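Monalysin (Pseudomonas entomophila, PDB 4MKO) forms beta-barrel pores in host cell membranes, damaging the Drosophila gut and contributing to the lethal virulence of the bacterium. Local coordinates at residues P8-D13 against D17-D22. Sequence-based numbering, arbitrary orientation.
Sequences PTKKGD and DGYLLD
The backbone N of Asp-17 gives its hydrogen to the carbonyl O of Asp-13 across 2.9 Å, a nearly straight bond (161° at the hydrogen) and an i to i+4 link inside the helix that runs to residue 20. A short carboxylate with two oxygens lets Asp-13 take a separate N-H on each, Ser-111 N on OD2 and Gln-184 NE2 on OD1, while Asp-17 OD1 makes a salt bridge with Lys-186. The two carboxylates, probably both charged, keep 6.4 Å between Asp-13 OD1 and Asp-17 OD1, and the lysine would offset the second. In this beta-alpha-beta unit of the aerolysin-like fold, strand 9-10 runs parallel to strand 29-43 and the helix connects them. With its CG anti to the backbone N (chi1 174°), Tyr-19 lays its ring beside Pro-8, just ahead of strand 9-10. Against this ring the compact, apolar pyrrolidine packs obliquely, Pro-8 CG lying 3.7 Å from Tyr-19 CE1. Lys-10 is long and flexible enough to add one methylene: bent at chi2 (-68°), it crosses the tyrosine side chain at roughly a right angle and sets CE 4.0 Å from Tyr-19 CB. A tyrosine supplies both an aromatic surface for these neighbours and a hydroxyl oxygen that accepts from Gly-29 N, where strand 29-43 begins, and weakly from Gln-28 N.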
ATOM      1  N   PRO A   8       7.208   3.779 -12.876  1.00  8.70           N
ATOM      2  CA  PRO A   8       7.637   5.169 -12.635  1.00  8.12           C
ATOM      3  C   PRO A   8       7.437   5.543 -11.161  1.00 11.65           C
ATOM      4  O   PRO A   8       6.845   4.765 -10.408  1.00 10.54           O
ATOM      5  CB  PRO A   8       6.685   5.978 -13.522  1.00 10.15           C
ATOM      6  CG  PRO A   8       5.417   5.174 -13.512  1.00 14.85           C
ATOM      7  CD  PRO A   8       5.869   3.734 -13.508  1.00 10.74           C
ATOM      8  N   THR A   9       7.885   6.749 -10.782  1.00  9.12           N
ATOM      9  CA  THR A   9       7.739   7.291  -9.425  1.00  8.15           C
ATOM     10  C   THR A   9       6.767   8.475  -9.482  1.00 11.41           C
ATOM     11  O   THR A   9       6.900   9.347 -10.342  1.00 11.08           O
ATOM     12  CB  THR A   9       9.110   7.699  -8.861  1.00 11.07           C
ATOM     13  OG1 THR A   9       9.952   6.554  -8.839  1.00 11.98           O
ATOM     14  CG2 THR A   9       9.016   8.285  -7.442  1.00 11.74           C
ATOM     15  N   LYS A  10       5.780   8.493  -8.579  1.00  7.53           N
ATOM     16  CA  LYS A  10       4.748   9.530  -8.560  1.00  7.10           C
ATOM     17  C   LYS A  10       4.665  10.168  -7.189  1.00 10.84           C
ATOM     18  O   LYS A  10       4.807   9.472  -6.188  1.00 10.74           O
ATOM     19  CB  LYS A  10       3.377   8.955  -8.953  1.00  8.52           C
ATOM     20  CG  LYS A  10       3.345   8.251 -10.315  1.00  8.35           C
ATOM     21  CD  LYS A  10       3.534   9.255 -11.451  1.00  9.79           C
ATOM     22  CE  LYS A  10       3.860   8.583 -12.751  1.00 10.48           C
ATOM     23  NZ  LYS A  10       4.050   9.608 -13.814  1.00 15.71           N
ATOM     24  N   LYS A  11       4.425  11.484  -7.147  1.00  8.72           N
ATOM     25  CA  LYS A  11       4.306  12.207  -5.882  1.00  7.86           C
ATOM     26  C   LYS A  11       2.887  12.792  -5.767  1.00 11.91           C
ATOM     27  O   LYS A  11       2.545  13.707  -6.510  1.00 11.32           O
ATOM     28  CB  LYS A  11       5.367  13.317  -5.804  1.00 10.96           C
ATOM     29  CG  LYS A  11       5.336  14.136  -4.515  1.00 17.81           C
ATOM     30  CD  LYS A  11       6.497  15.126  -4.524  1.00 23.86           C
ATOM     31  CE  LYS A  11       6.540  15.983  -3.287  1.00 36.07           C
ATOM     32  NZ  LYS A  11       7.653  16.973  -3.350  1.00 34.18           N
ATOM     33  N   GLY A  12       2.095  12.250  -4.849  1.00  8.27           N
ATOM     34  CA  GLY A  12       0.751  12.729  -4.548  1.00  7.98           C
ATOM     35  C   GLY A  12      -0.335  12.170  -5.442  1.00 10.42           C
ATOM     36  O   GLY A  12      -0.057  11.587  -6.501  1.00  8.62           O
ATOM     37  N   ASP A  13      -1.588  12.365  -5.018  1.00  8.18           N
ATOM     38  CA  ASP A  13      -2.775  11.868  -5.709  1.00  8.03           C
ATOM     39  C   ASP A  13      -2.948  12.424  -7.113  1.00 10.86           C
ATOM     40  O   ASP A  13      -3.416  11.677  -7.978  1.00 10.35           O
ATOM     41  CB  ASP A  13      -4.047  12.110  -4.881  1.00  9.68           C
ATOM     42  CG  ASP A  13      -4.307  11.120  -3.747  1.00 17.00           C
ATOM     43  OD1 ASP A  13      -3.758   9.991  -3.796  1.00 17.28           O
ATOM     44  OD2 ASP A  13      -5.092  11.459  -2.836  1.00 18.72           O
ATOM     45  N   ASP A  17      -3.169   9.837 -10.191  1.00  7.36           N
ATOM     46  CA  ASP A  17      -4.292   9.960 -11.123  1.00  6.58           C
ATOM     47  C   ASP A  17      -3.767  10.125 -12.548  1.00 10.27           C
ATOM     48  O   ASP A  17      -4.315   9.517 -13.446  1.00  9.74           O
ATOM     49  CB  ASP A  17      -5.153  11.168 -10.771  1.00  7.40           C
ATOM     50  CG  ASP A  17      -6.253  10.856  -9.791  1.00 17.10           C
ATOM     51  OD1 ASP A  17      -6.538   9.664  -9.584  1.00 20.56           O
ATOM     52  OD2 ASP A  17      -6.883  11.808  -9.296  1.00 14.90           O
ATOM     53  N   GLY A  18      -2.703  10.903 -12.727  1.00  8.74           N
ATOM     54  CA  GLY A  18      -2.086  11.101 -14.042  1.00  9.26           C
ATOM     55  C   GLY A  18      -1.654   9.765 -14.625  1.00 12.90           C
ATOM     56  O   GLY A  18      -1.937   9.446 -15.785  1.00 12.50           O
ATOM     57  N   TYR A  19      -1.037   8.934 -13.780  1.00  9.04           N
ATOM     58  CA  TYR A  19      -0.595   7.591 -14.155  1.00  9.21           C
ATOM     59  C   TYR A  19      -1.785   6.703 -14.556  1.00 11.22           C
ATOM     60  O   TYR A  19      -1.763   6.073 -15.623  1.00  9.03           O
ATOM     61  CB  TYR A  19       0.200   6.980 -12.977  1.00 11.16           C
ATOM     62  CG  TYR A  19       0.594   5.533 -13.166  1.00 13.01           C
ATOM     63  CD1 TYR A  19       1.640   5.179 -14.011  1.00 15.47           C
ATOM     64  CD2 TYR A  19      -0.077   4.515 -12.494  1.00 14.44           C
ATOM     65  CE1 TYR A  19       2.025   3.847 -14.167  1.00 15.78           C
ATOM     66  CE2 TYR A  19       0.269   3.178 -12.677  1.00 15.97           C
ATOM     67  CZ  TYR A  19       1.320   2.849 -13.512  1.00 22.62           C
ATOM     68  OH  TYR A  19       1.644   1.528 -13.697  1.00 24.25           O
ATOM     69  N   LEU A  20      -2.833   6.668 -13.719  1.00  8.98           N
ATOM     70  CA  LEU A  20      -3.984   5.808 -13.981  1.00  8.35           C
ATOM     71  C   LEU A  20      -4.878   6.281 -15.110  1.00 11.21           C
ATOM     72  O   LEU A  20      -5.566   5.441 -15.699  1.00 11.08           O
ATOM     73  CB  LEU A  20      -4.821   5.581 -12.717  1.00  8.20           C
ATOM     74  CG  LEU A  20      -4.140   4.841 -11.548  1.00 10.92           C
ATOM     75  CD1 LEU A  20      -5.023   4.890 -10.314  1.00 11.23           C
ATOM     76  CD2 LEU A  20      -3.838   3.390 -11.918  1.00 11.84           C
ATOM     77  N   LEU A  21      -4.896   7.609 -15.392  1.00  7.35           N
ATOM     78  CA  LEU A  21      -5.759   8.189 -16.441  1.00  7.36           C
ATOM     79  C   LEU A  21      -5.101   8.172 -17.807  1.00 13.26           C
ATOM     80  O   LEU A  21      -5.711   8.598 -18.796  1.00 12.43           O
ATOM     81  CB  LEU A  21      -6.233   9.589 -16.081  1.00  6.70           C
ATOM     82  CG  LEU A  21      -7.209   9.681 -14.885  1.00 10.44           C
ATOM     83  CD1 LEU A  21      -7.377  11.097 -14.470  1.00 10.77           C
ATOM     84  CD2 LEU A  21      -8.541   9.026 -15.199  1.00 11.14           C
ATOM     85  N   ASP A  22      -3.874   7.630 -17.861  1.00 10.35           N
ATOM     86  CA  ASP A  22      -3.141   7.449 -19.103  1.00  9.32           C
ATOM     87  C   ASP A  22      -3.461   6.028 -19.564  1.00 13.54           C
ATOM     88  O   ASP A  22      -2.888   5.049 -19.061  1.00 13.14           O
ATOM     89  CB  ASP A  22      -1.631   7.663 -18.882  1.00 10.19           C
ATOM     90  CG  ASP A  22      -0.762   7.217 -20.051  1.00 13.04           C
ATOM     91  OD1 ASP A  22      -1.288   7.116 -21.174  1.00 11.57           O
ATOM     92  OD2 ASP A  22       0.428   6.972 -19.835  1.00 15.93           O
TER